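Local coordinates for Roadblock/LAMTOR2 domain-containing protein (Streptomyces avermitilis, PDB 3LEQ) that is of unknown function but adopts the Roadblock/LC7 fold, whose relatives often regulate small GTPases or serve as light chains of motor complexes, at residues A[7-12]-A[110-115]; A[16-21]-A[102-107]; A[81-86]-A[91-96]. One frame throughout, in Å; residues are numbered along the deposited sequence.

Interaction 1: residues A[7-12]-A[110-115]; sequences QLLTGL and NMLVKK
With chi1 at 179°, Leu112 throws its CG straight out across the gap between two helices, while Leu8, with chi1 at -82°, folds its CG back beside its own backbone N and leaves its CB to face the incoming side chain. Leu112 CD1 settles against Leu8 CB at 3.7 Å, meeting chiefly the root of that side chain; the methyl Leu8 CD1 is further off, 4.2 Å from Leu112 CD1. The other branch of Leu112, CD2, touches two further leucines: it lies 3.8 Å from Leu9 CD2 and 3.8 Å from Leu12 CD2, and each of these side chains runs at about a right angle to it. Leu9 and Leu112 both have a second conformer, so their methyl contacts describe one of the alternatives. The helical segments 7-12 and 110-115 run antiparallel at 161°, with axes 11.0 Å apart, a separation spanned mainly by the side chain of Leu112. The contact is wholly apolar. Below it the same leucines rest on the central sheet: Leu9 and Leu112 both touch Leu92, Leu12 touches Val94, and Leu9 also reaches Ala22 and Val24, so helices 4-15 and 102-115 lie side by side over strands 19-26 and 90-96.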
loop_
_atom_site.group_PDB
_atom_site.type_symbol
_atom_site.label_atom_id
_atom_site.label_comp_id
_atom_site.label_asym_id
_atom_site.label_seq_id
_atom_site.Cartn_x
_atom_site.Cartn_y
_atom_site.Cartn_z
ATOM N N GLN A 7 -3.629 -5.728 11.021
ATOM C CA GLN A 7 -4.245 -4.710 11.892
ATOM C C GLN A 7 -3.613 -3.333 11.703
ATOM O O GLN A 7 -4.322 -2.323 11.654
ATOM C CB GLN A 7 -4.197 -5.137 13.359
ATOM C CG GLN A 7 -5.086 -6.339 13.661
ATOM C CD GLN A 7 -5.183 -6.665 15.147
ATOM O OE1 GLN A 7 -4.472 -6.095 15.984
ATOM N NE2 GLN A 7 -6.073 -7.588 15.480
ATOM N N LEU A 8 -2.285 -3.301 11.588
ATOM C CA LEU A 8 -1.573 -2.072 11.228
ATOM C C LEU A 8 -2.044 -1.459 9.905
ATOM O O LEU A 8 -2.282 -0.241 9.831
ATOM C CB LEU A 8 -0.053 -2.289 11.201
ATOM C CG LEU A 8 0.690 -2.239 12.536
ATOM C CD1 LEU A 8 2.171 -2.420 12.291
ATOM C CD2 LEU A 8 0.423 -0.920 13.299
ATOM N N LEU A 9 -2.159 -2.305 8.870
ATOM C CA LEU A 9 -2.617 -1.873 7.548
ATOM C C LEU A 9 -4.065 -1.409 7.602
ATOM O O LEU A 9 -4.418 -0.396 7.005
ATOM C CB LEU A 9 -2.470 -3.002 6.522
ATOM C CG LEU A 9 -1.060 -3.460 6.150
ATOM C CD1 LEU A 9 -1.140 -4.626 5.189
ATOM C CD2 LEU A 9 -0.277 -2.321 5.518
ATOM N N THR A 10 -4.910 -2.161 8.314
ATOM C CA THR A 10 -6.326 -1.798 8.448
ATOM C C THR A 10 -6.429 -0.473 9.215
ATOM O O THR A 10 -7.248 0.387 8.887
ATOM C CB THR A 10 -7.140 -2.928 9.125
ATOM O OG1 THR A 10 -6.859 -4.160 8.462
ATOM C CG2 THR A 10 -8.670 -2.655 9.072
ATOM N N GLY A 11 -5.553 -0.313 10.204
ATOM C CA GLY A 11 -5.464 0.898 11.021
ATOM C C GLY A 11 -5.096 2.117 10.197
ATOM O O GLY A 11 -5.715 3.172 10.340
ATOM N N LEU A 12 -4.103 1.969 9.319
ATOM C CA LEU A 12 -3.754 3.042 8.377
ATOM C C LEU A 12 -4.976 3.462 7.546
ATOM O O LEU A 12 -5.272 4.647 7.424
ATOM C CB LEU A 12 -2.628 2.597 7.442
ATOM C CG LEU A 12 -2.261 3.556 6.311
ATOM C CD1 LEU A 12 -1.491 4.749 6.866
ATOM C CD2 LEU A 12 -1.453 2.845 5.220
ATOM N N ASN A 110 5.407 6.245 5.801
ATOM C CA ASN A 110 6.747 6.218 6.406
ATOM C C ASN A 110 6.661 5.886 7.912
ATOM O O ASN A 110 7.461 5.110 8.425
ATOM C CB ASN A 110 7.479 7.556 6.177
ATOM C CG ASN A 110 8.022 7.715 4.743
ATOM O OD1 ASN A 110 8.201 6.742 4.009
ATOM N ND2 ASN A 110 8.287 8.964 4.346
HETATM N N MSE A 111 5.659 6.441 8.592
HETATM C CA MSE A 111 5.427 6.137 10.019
HETATM C C MSE A 111 5.012 4.683 10.204
HETATM O O MSE A 111 5.432 4.038 11.159
HETATM C CB MSE A 111 4.375 7.073 10.626
HETATM C CG MSE A 111 4.793 8.557 10.692
HETATM SE SE MSE A 111 6.512 8.858 11.639
HETATM C CE MSE A 111 7.672 9.125 10.068
ATOM N N LEU A 112 4.201 4.164 9.287
ATOM C CA LEU A 112 3.780 2.756 9.330
ATOM C C LEU A 112 4.983 1.808 9.193
ATOM O O LEU A 112 5.116 0.848 9.948
ATOM C CB LEU A 112 2.742 2.471 8.236
ATOM C CG LEU A 112 2.214 1.032 8.144
ATOM C CD1 LEU A 112 1.626 0.581 9.468
ATOM C CD2 LEU A 112 1.214 0.857 7.008
ATOM N N VAL A 113 5.850 2.074 8.207
ATOM C CA VAL A 113 7.039 1.241 7.967
ATOM C C VAL A 113 7.951 1.245 9.203
ATOM O O VAL A 113 8.569 0.246 9.540
ATOM C CB VAL A 113 7.807 1.690 6.680
ATOM C CG1 VAL A 113 9.196 1.024 6.569
ATOM C CG2 VAL A 113 6.960 1.396 5.422
ATOM N N LYS A 114 7.995 2.382 9.887
ATOM C CA LYS A 114 8.778 2.537 11.098
ATOM C C LYS A 114 8.196 1.631 12.168
ATOM O O LYS A 114 8.937 0.995 12.912
ATOM C CB LYS A 114 8.682 3.992 11.570
ATOM C CG LYS A 114 9.992 4.636 11.892
ATOM C CD LYS A 114 10.608 5.288 10.663
ATOM C CE LYS A 114 12.050 5.694 10.958
ATOM N NZ LYS A 114 12.554 6.714 9.998
ATOM N N LYS A 115 6.862 1.577 12.241
ATOM C CA LYS A 115 6.187 0.829 13.308
ATOM C C LYS A 115 6.369 -0.673 13.155
ATOM O O LYS A 115 6.386 -1.391 14.144
ATOM C CB LYS A 115 4.696 1.179 13.400
#

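Interaction 2: residues A[16-21]-A[102-107]; sequences VAEVDH and VGVVAY
Glu18 meets Val105 where a type I beta turn, Val16 to Val19, leads from helix 4-15 of the Roadblock/LC7 fold into strand 19-26, close to the first turns of helix 102-115. The contact starts at the base of the glutamate: CB presses on Val105 CG2 at 3.6 Å. The next carbon, CG, swings away from the carbonyl carbon and stands further from the valine, 4.3 Å from Val105 CG2. A bend at chi2 (87°) then turns the chain from Val105 toward Val104, the preceding residue of the helix. There the carboxylate only brushes a methyl: Glu18 CD, OE1 and OE2 all stand 4.4 Å from Val104 CG1, a loose van der Waals contact in a region where Val104 is exposed. Glu18 OE2 also turns back to within 3.6 Å of Val16 CG1. The aliphatic root of Glu18 thus does the packing, while the carboxylate stays loosely beside Val104. Ala100, in the loop leading to helix 102-115, also touches this side chain. On the buried side, Val105 rests on Ile82 and Thr96 of the sheet. Immediately after the turn, Asp20 and His21 both face Leu95 in a classic beta bulge at the start of strand 19-26. The turn itself is closed by a backbone hydrogen bond from Val19 N to Val16 O (2.9 Å), and beside it Val19 CG2 approaches Val105 CG1 to 4.1 Å.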
loop_
_atom_site.group_PDB
_atom_site.type_symbol
_atom_site.label_atom_id
_atom_site.label_comp_id
_atom_site.label_asym_id
_atom_site.label_seq_id
_atom_site.Cartn_x
_atom_site.Cartn_y
_atom_site.Cartn_z
ATOM N N VAL A 16 -6.693 7.198 8.143
ATOM C CA VAL A 16 -6.311 8.148 7.095
ATOM C C VAL A 16 -7.364 8.275 5.976
ATOM O O VAL A 16 -7.472 7.413 5.102
ATOM C CB VAL A 16 -4.903 7.849 6.532
ATOM C CG1 VAL A 16 -4.448 8.963 5.573
ATOM C CG2 VAL A 16 -3.905 7.686 7.665
ATOM N N ALA A 17 -8.138 9.359 6.027
ATOM C CA ALA A 17 -9.188 9.633 5.036
ATOM C C ALA A 17 -8.675 9.480 3.593
ATOM O O ALA A 17 -9.403 9.007 2.708
ATOM C CB ALA A 17 -9.785 11.029 5.255
ATOM N N GLU A 18 -7.408 9.854 3.380
ATOM C CA GLU A 18 -6.794 9.841 2.058
ATOM C C GLU A 18 -6.503 8.435 1.539
ATOM O O GLU A 18 -6.351 8.248 0.341
ATOM C CB GLU A 18 -5.482 10.638 2.059
ATOM C CG GLU A 18 -5.640 12.147 2.058
ATOM C CD GLU A 18 -5.780 12.740 3.449
ATOM O OE1 GLU A 18 -5.727 13.974 3.555
ATOM O OE2 GLU A 18 -5.950 11.985 4.431
ATOM N N VAL A 19 -6.410 7.457 2.435
ATOM C CA VAL A 19 -5.962 6.113 2.050
ATOM C C VAL A 19 -7.186 5.208 1.944
ATOM O O VAL A 19 -7.966 5.121 2.874
ATOM C CB VAL A 19 -4.956 5.537 3.066
ATOM C CG1 VAL A 19 -4.636 4.087 2.747
ATOM C CG2 VAL A 19 -3.678 6.356 3.079
ATOM N N ASP A 20 -7.369 4.582 0.784
ATOM C CA ASP A 20 -8.481 3.662 0.562
ATOM C C ASP A 20 -8.139 2.171 0.844
ATOM O O ASP A 20 -8.940 1.447 1.458
ATOM C CB ASP A 20 -9.017 3.834 -0.855
ATOM C CG ASP A 20 -9.887 5.088 -1.024
ATOM O OD1 ASP A 20 -10.306 5.725 -0.018
ATOM O OD2 ASP A 20 -10.166 5.431 -2.189
ATOM N N HIS A 21 -6.969 1.715 0.392
ATOM C CA HIS A 21 -6.541 0.326 0.583
ATOM C C HIS A 21 -5.035 0.287 0.743
ATOM O O HIS A 21 -4.344 1.199 0.288
ATOM C CB HIS A 21 -6.925 -0.579 -0.608
ATOM C CG HIS A 21 -8.354 -0.455 -1.038
ATOM N ND1 HIS A 21 -9.407 -0.888 -0.259
ATOM C CD2 HIS A 21 -8.904 0.045 -2.169
ATOM C CE1 HIS A 21 -10.546 -0.637 -0.883
ATOM N NE2 HIS A 21 -10.269 -0.070 -2.045
ATOM N N VAL A 102 -0.378 14.038 -1.225
ATOM C CA VAL A 102 0.697 13.027 -1.291
ATOM C C VAL A 102 1.661 13.091 -0.112
ATOM O O VAL A 102 2.109 12.057 0.389
ATOM C CB VAL A 102 1.539 13.156 -2.562
ATOM C CG1 VAL A 102 2.589 12.052 -2.615
ATOM C CG2 VAL A 102 0.680 13.099 -3.767
ATOM N N GLY A 103 1.998 14.310 0.305
ATOM C CA GLY A 103 2.857 14.528 1.466
ATOM C C GLY A 103 2.308 13.908 2.733
ATOM O O GLY A 103 3.049 13.288 3.500
ATOM N N VAL A 104 1.009 14.061 2.953
ATOM C CA VAL A 104 0.371 13.459 4.117
ATOM C C VAL A 104 0.444 11.931 4.020
ATOM O O VAL A 104 0.871 11.254 4.953
ATOM C CB VAL A 104 -1.078 13.962 4.296
ATOM C CG1 VAL A 104 -1.819 13.127 5.327
ATOM C CG2 VAL A 104 -1.079 15.436 4.696
ATOM N N VAL A 105 0.039 11.395 2.875
ATOM C CA VAL A 105 0.048 9.953 2.693
ATOM C C VAL A 105 1.473 9.406 2.831
ATOM O O VAL A 105 1.678 8.416 3.530
ATOM C CB VAL A 105 -0.555 9.548 1.345
ATOM C CG1 VAL A 105 -0.445 8.047 1.169
ATOM C CG2 VAL A 105 -2.029 9.961 1.279
ATOM N N ALA A 106 2.454 10.031 2.185
ATOM C CA ALA A 106 3.827 9.534 2.295
ATOM C C ALA A 106 4.327 9.539 3.741
ATOM O O ALA A 106 5.005 8.606 4.152
ATOM C CB ALA A 106 4.768 10.289 1.385
ATOM N N TYR A 107 3.997 10.581 4.500
ATOM C CA TYR A 107 4.351 10.645 5.918
ATOM C C TYR A 107 3.698 9.499 6.687
ATOM O O TYR A 107 4.349 8.791 7.445
ATOM C CB TYR A 107 3.922 12.011 6.522
ATOM C CG TYR A 107 3.995 12.019 8.035
ATOM C CD1 TYR A 107 5.206 12.233 8.692
ATOM C CD2 TYR A 107 2.855 11.762 8.810
ATOM C CE1 TYR A 107 5.273 12.220 10.090
ATOM C CE2 TYR A 107 2.916 11.732 10.206
ATOM C CZ TYR A 107 4.122 11.966 10.834
ATOM O OH TYR A 107 4.165 11.939 12.214
#

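Interaction 3: residues A[81-86]-A[91-96]; sequences LILTAA and HLVVLT
The imidazole of His91 is met at a slant by Leu83, whose methyl CD2 comes within 3.3 Å of the ring atom His91 CD2, a tight contact. The same ring carbon lies 3.6 Å from Thr84 O and 3.7 Å from Ala85 N, both also oblique to the ring, and Met54 of helix 40-55 touches the histidine. Its chi1 of -76° turns the ring over the opposing strand. Beyond this end, segments 81-86 and 91-96 pair as the two arms of an antiparallel beta hairpin within the five-stranded sheet. Ile82 and Val94 form a hydrogen-bonded pair, with Val94 N to Ile82 O at 2.8 Å and a nearly straight return bond from Ile82 N to Val94 O (168°). Thr84 and Leu92 make the second such pair; the bond from Leu92 N to Thr84 O is more bent, at 146°. Leu81, Leu83, Val93 and Leu95 point to the face covered by helix 40-55, where Leu83 CD1 packs on Val93 CG2 at 3.9 Å and Leu81 CB on Leu95 CD2 at 4.0 Å. On the opposite face Ile82, Thr84 and Leu92 all touch Met109 of helix 102-115, and Ile82 CD1 reaches Thr96 CG2 at 4.1 Å.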
loop_
_atom_site.group_PDB
_atom_site.type_symbol
_atom_site.label_atom_id
_atom_site.label_comp_id
_atom_site.label_asym_id
_atom_site.label_seq_id
_atom_site.Cartn_x
_atom_site.Cartn_y
_atom_site.Cartn_z
ATOM N N LEU A 81 -1.387 5.638 -6.802
ATOM C CA LEU A 81 -0.803 4.377 -6.331
ATOM C C LEU A 81 0.580 4.718 -5.820
ATOM O O LEU A 81 1.384 5.321 -6.545
ATOM C CB LEU A 81 -0.709 3.349 -7.460
ATOM C CG LEU A 81 -0.176 1.948 -7.113
ATOM C CD1 LEU A 81 -0.572 0.968 -8.223
ATOM C CD2 LEU A 81 1.369 1.935 -6.925
ATOM N N ILE A 82 0.868 4.369 -4.574
ATOM C CA ILE A 82 2.163 4.705 -4.003
ATOM C C ILE A 82 2.774 3.431 -3.452
ATOM O O ILE A 82 2.102 2.668 -2.750
ATOM C CB ILE A 82 2.083 5.804 -2.878
ATOM C CG1 ILE A 82 1.244 7.010 -3.322
ATOM C CG2 ILE A 82 3.513 6.239 -2.404
ATOM C CD1 ILE A 82 0.905 8.018 -2.231
ATOM N N LEU A 83 4.048 3.232 -3.737
ATOM C CA LEU A 83 4.765 2.046 -3.309
ATOM C C LEU A 83 6.069 2.459 -2.629
ATOM O O LEU A 83 6.767 3.314 -3.138
ATOM C CB LEU A 83 5.049 1.195 -4.550
ATOM C CG LEU A 83 5.858 -0.087 -4.492
ATOM C CD1 LEU A 83 5.385 -1.000 -5.612
ATOM C CD2 LEU A 83 7.366 0.197 -4.632
ATOM N N THR A 84 6.392 1.840 -1.494
ATOM C CA THR A 84 7.662 2.078 -0.817
ATOM C C THR A 84 8.219 0.777 -0.242
ATOM O O THR A 84 7.478 -0.167 0.013
ATOM C CB THR A 84 7.548 3.205 0.286
ATOM O OG1 THR A 84 8.859 3.531 0.783
ATOM C CG2 THR A 84 6.697 2.755 1.460
ATOM N N ALA A 85 9.523 0.732 -0.018
ATOM C CA ALA A 85 10.150 -0.422 0.614
ATOM C C ALA A 85 9.666 -0.576 2.060
ATOM O O ALA A 85 9.538 0.426 2.793
ATOM C CB ALA A 85 11.681 -0.272 0.588
ATOM N N ALA A 86 9.412 -1.828 2.460
ATOM C CA ALA A 86 9.140 -2.192 3.862
ATOM C C ALA A 86 10.183 -3.218 4.251
ATOM O O ALA A 86 9.916 -4.436 4.300
ATOM C CB ALA A 86 7.732 -2.765 4.012
ATOM N N HIS A 91 7.385 -4.670 -0.035
ATOM C CA HIS A 91 6.973 -3.320 -0.357
ATOM C C HIS A 91 5.565 -3.046 0.169
ATOM O O HIS A 91 4.687 -3.915 0.100
ATOM C CB HIS A 91 6.986 -3.098 -1.873
ATOM C CG HIS A 91 8.355 -2.924 -2.441
ATOM N ND1 HIS A 91 9.159 -3.987 -2.787
ATOM C CD2 HIS A 91 9.068 -1.804 -2.718
ATOM C CE1 HIS A 91 10.303 -3.530 -3.263
ATOM N NE2 HIS A 91 10.269 -2.209 -3.233
ATOM N N LEU A 92 5.365 -1.841 0.704
ATOM C CA LEU A 92 4.048 -1.385 1.096
ATOM C C LEU A 92 3.432 -0.682 -0.099
ATOM O O LEU A 92 4.092 0.188 -0.741
ATOM C CB LEU A 92 4.170 -0.382 2.274
ATOM C CG LEU A 92 2.876 0.333 2.709
ATOM C CD1 LEU A 92 1.853 -0.666 3.284
ATOM C CD2 LEU A 92 3.212 1.440 3.752
ATOM N N VAL A 93 2.180 -1.018 -0.417
ATOM C CA VAL A 93 1.541 -0.415 -1.572
ATOM C C VAL A 93 0.201 0.129 -1.128
ATOM O O VAL A 93 -0.568 -0.566 -0.498
ATOM C CB VAL A 93 1.321 -1.421 -2.732
ATOM C CG1 VAL A 93 0.770 -0.716 -3.944
ATOM C CG2 VAL A 93 2.637 -2.198 -3.080
ATOM N N VAL A 94 -0.087 1.369 -1.480
ATOM C CA VAL A 94 -1.316 2.023 -1.052
ATOM C C VAL A 94 -2.064 2.576 -2.256
ATOM O O VAL A 94 -1.417 3.055 -3.212
ATOM C CB VAL A 94 -0.987 3.166 -0.044
ATOM C CG1 VAL A 94 -2.064 4.245 -0.028
ATOM C CG2 VAL A 94 -0.770 2.591 1.366
ATOM N N LEU A 95 -3.394 2.529 -2.197
ATOM C CA LEU A 95 -4.264 3.257 -3.129
ATOM C C LEU A 95 -4.929 4.403 -2.362
ATOM O O LEU A 95 -5.538 4.188 -1.304
ATOM C CB LEU A 95 -5.322 2.350 -3.766
ATOM C CG LEU A 95 -4.846 1.335 -4.816
ATOM C CD1 LEU A 95 -5.969 0.387 -5.191
ATOM C CD2 LEU A 95 -4.262 2.020 -6.081
ATOM N N THR A 96 -4.803 5.619 -2.890
ATOM C CA THR A 96 -5.476 6.784 -2.309
ATOM C C THR A 96 -6.786 7.116 -3.035
ATOM O O THR A 96 -7.018 6.672 -4.165
ATOM C CB THR A 96 -4.596 8.043 -2.376
ATOM O OG1 THR A 96 -4.679 8.613 -3.691
ATOM C CG2 THR A 96 -3.131 7.721 -2.019
#

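In the fold
From the N terminus, helix 4-15 opens the longest loop, which interaction 1 closes by setting the first helix beside the last, with 97 residues lying between its two segments. Strand 19-26 follows, and interaction 2 joins the turn before it, and its first residue, to the beginning of helix 102-115, within that span. Interaction 3, a local hairpin of strands 80-85 and 90-96, falls inside both, so the three closures nest and none cross. Asp20 N probably bonds Leu95 O, tying interaction 2 to the hairpin, and Leu12 CD2 of interaction 1 packs against Val19 CG1 of interaction 2. Together they fasten the two terminal helices to one face of the sheet.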